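Local coordinates for protein ATP-dependent zinc metalloprotease FtsH (Thermotoga maritima, PDB 4M8A) that probably acts as a membrane-anchored, ATP-dependent zinc protease in quality control of membrane proteins, here represented by its periplasmic domain, at residues 7-10 with 11-15. Numbering follows the deposited sequence. Where two conformers were deposited one is given.
Sequences LSYT and SFVQM
Ser8 caps the N-terminus of helix 9-17 by accepting a hydrogen bond from Ser11 N, a worked example of an N-cap in the periplasmic domain of FtsH. The bond, 3.0 Å from Ser11 N to Ser8 OG, is fairly straight at 160°. With chi1 at 74°, Ser8 OG lies between its own backbone N and carbonyl carbon, which turns it toward the amide of Ser11, three residues on. A water bonded to both Ser8 OG and Ser11 OG bridges the two hydroxyls. Regular helical hydrogen bonds follow at once: Phe12 N to Ser8 O, Val13 N to Tyr9 O and Gln14 N to Thr10 O. Thr10 OG1 is hydrogen-bonded to Ile66 O and Val68 N of the second subunit, another copy of the protein.

Apolar contacts are made by Leu7, just before the cap: CD1 presses tightly on Ser11 CB (3.5 Å), while CD2 meets Met15 SD at 3.7 Å. Leu7 and Phe12 also pack on Val46 of strand 43-47, seating the helix on the sheet.

Aromatic contacts centre on Tyr9, whose ring lies obliquely to that of Phe12, the planes at 49°. Val13 CG2 sits over one Tyr9 face in a CH-pi contact, 3.9 Å from the ring centroid and displaced toward the CE2-CZ side of the rim.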
loop_
_atom_site.group_PDB
_atom_site.type_symbol
_atom_site.label_atom_id
_atom_site.label_comp_id
_atom_site.label_asym_id
_atom_site.label_seq_id
_atom_site.Cartn_x
_atom_site.Cartn_y
_atom_site.Cartn_z
ATOM N N LEU B 7 20.078 16.748 -0.154
ATOM C CA LEU B 7 18.715 16.669 0.348
ATOM C C LEU B 7 18.733 15.868 1.651
ATOM O O LEU B 7 19.325 14.791 1.716
ATOM C CB LEU B 7 17.843 15.973 -0.702
ATOM C CG LEU B 7 16.368 15.733 -0.415
ATOM C CD1 LEU B 7 15.636 17.056 -0.367
ATOM C CD2 LEU B 7 15.778 14.840 -1.496
ATOM N N SER B 8 18.106 16.385 2.698
ATOM C CA SER B 8 18.087 15.659 3.967
ATOM C C SER B 8 17.190 14.427 3.847
ATOM O O SER B 8 16.293 14.372 2.993
ATOM C CB SER B 8 17.598 16.562 5.118
ATOM O OG SER B 8 16.195 16.780 5.032
ATOM N N TYR B 9 17.416 13.447 4.713
ATOM C CA TYR B 9 16.545 12.283 4.756
ATOM C C TYR B 9 15.095 12.691 5.043
ATOM O O TYR B 9 14.165 12.198 4.404
ATOM C CB TYR B 9 17.059 11.220 5.747
ATOM C CG TYR B 9 16.235 9.959 5.673
ATOM C CD1 TYR B 9 16.343 9.096 4.586
ATOM C CD2 TYR B 9 15.316 9.652 6.659
ATOM C CE1 TYR B 9 15.573 7.960 4.501
ATOM C CE2 TYR B 9 14.534 8.499 6.576
ATOM C CZ TYR B 9 14.669 7.666 5.493
ATOM O OH TYR B 9 13.894 6.531 5.372
ATOM N N THR B 10 14.894 13.613 5.981
ATOM C CA THR B 10 13.539 14.059 6.292
ATOM C C THR B 10 12.847 14.664 5.073
ATOM O O THR B 10 11.687 14.356 4.789
ATOM C CB THR B 10 13.557 15.072 7.436
ATOM O OG1 THR B 10 14.181 14.458 8.561
ATOM C CG2 THR B 10 12.146 15.477 7.833
ATOM N N SER B 11 13.569 15.510 4.344
ATOM C CA SER B 11 13.004 16.151 3.162
ATOM C C SER B 11 12.724 15.127 2.060
ATOM O O SER B 11 11.745 15.261 1.326
ATOM C CB SER B 11 13.910 17.272 2.651
ATOM O OG SER B 11 13.884 18.405 3.515
ATOM N N PHE B 12 13.564 14.101 1.971
ATOM C CA PHE B 12 13.355 13.003 1.031
ATOM C C PHE B 12 12.051 12.281 1.341
ATOM O O PHE B 12 11.230 12.059 0.450
ATOM C CB PHE B 12 14.529 12.021 1.102
ATOM C CG PHE B 12 14.247 10.678 0.477
ATOM C CD1 PHE B 12 13.983 10.561 -0.880
ATOM C CD2 PHE B 12 14.265 9.527 1.255
ATOM C CE1 PHE B 12 13.722 9.317 -1.450
ATOM C CE2 PHE B 12 14.016 8.284 0.695
ATOM C CZ PHE B 12 13.747 8.174 -0.662
ATOM N N VAL B 13 11.860 11.909 2.605
ATOM C CA VAL B 13 10.618 11.260 3.014
ATOM C C VAL B 13 9.418 12.155 2.706
ATOM O O VAL B 13 8.396 11.669 2.206
ATOM C CB VAL B 13 10.658 10.831 4.499
ATOM C CG1 VAL B 13 9.317 10.324 4.947
ATOM C CG2 VAL B 13 11.735 9.769 4.706
ATOM N N GLN B 14 9.574 13.459 2.976
ATOM C CA GLN B 14 8.581 14.505 2.662
ATOM C C GLN B 14 8.162 14.496 1.188
ATOM O O GLN B 14 6.988 14.695 0.850
ATOM C CB GLN B 14 9.133 15.903 3.017
ATOM C CG GLN B 14 8.849 16.394 4.441
ATOM C CD GLN B 14 9.629 17.654 4.856
ATOM O OE1 GLN B 14 10.371 18.249 4.071
ATOM N NE2 GLN B 14 9.454 18.054 6.110
ATOM N N MET B 15 9.137 14.275 0.317
ATOM C CA MET B 15 8.914 14.219 -1.130
ATOM C C MET B 15 8.214 12.942 -1.563
ATOM O O MET B 15 7.339 12.960 -2.433
ATOM C CB MET B 15 10.235 14.371 -1.877
ATOM C CG MET B 15 10.748 15.774 -1.829
ATOM S SD MET B 15 12.370 15.901 -2.569
ATOM C CE MET B 15 12.068 15.172 -4.164
HETATM O O HOH W 1 15.759 19.273 5.801
#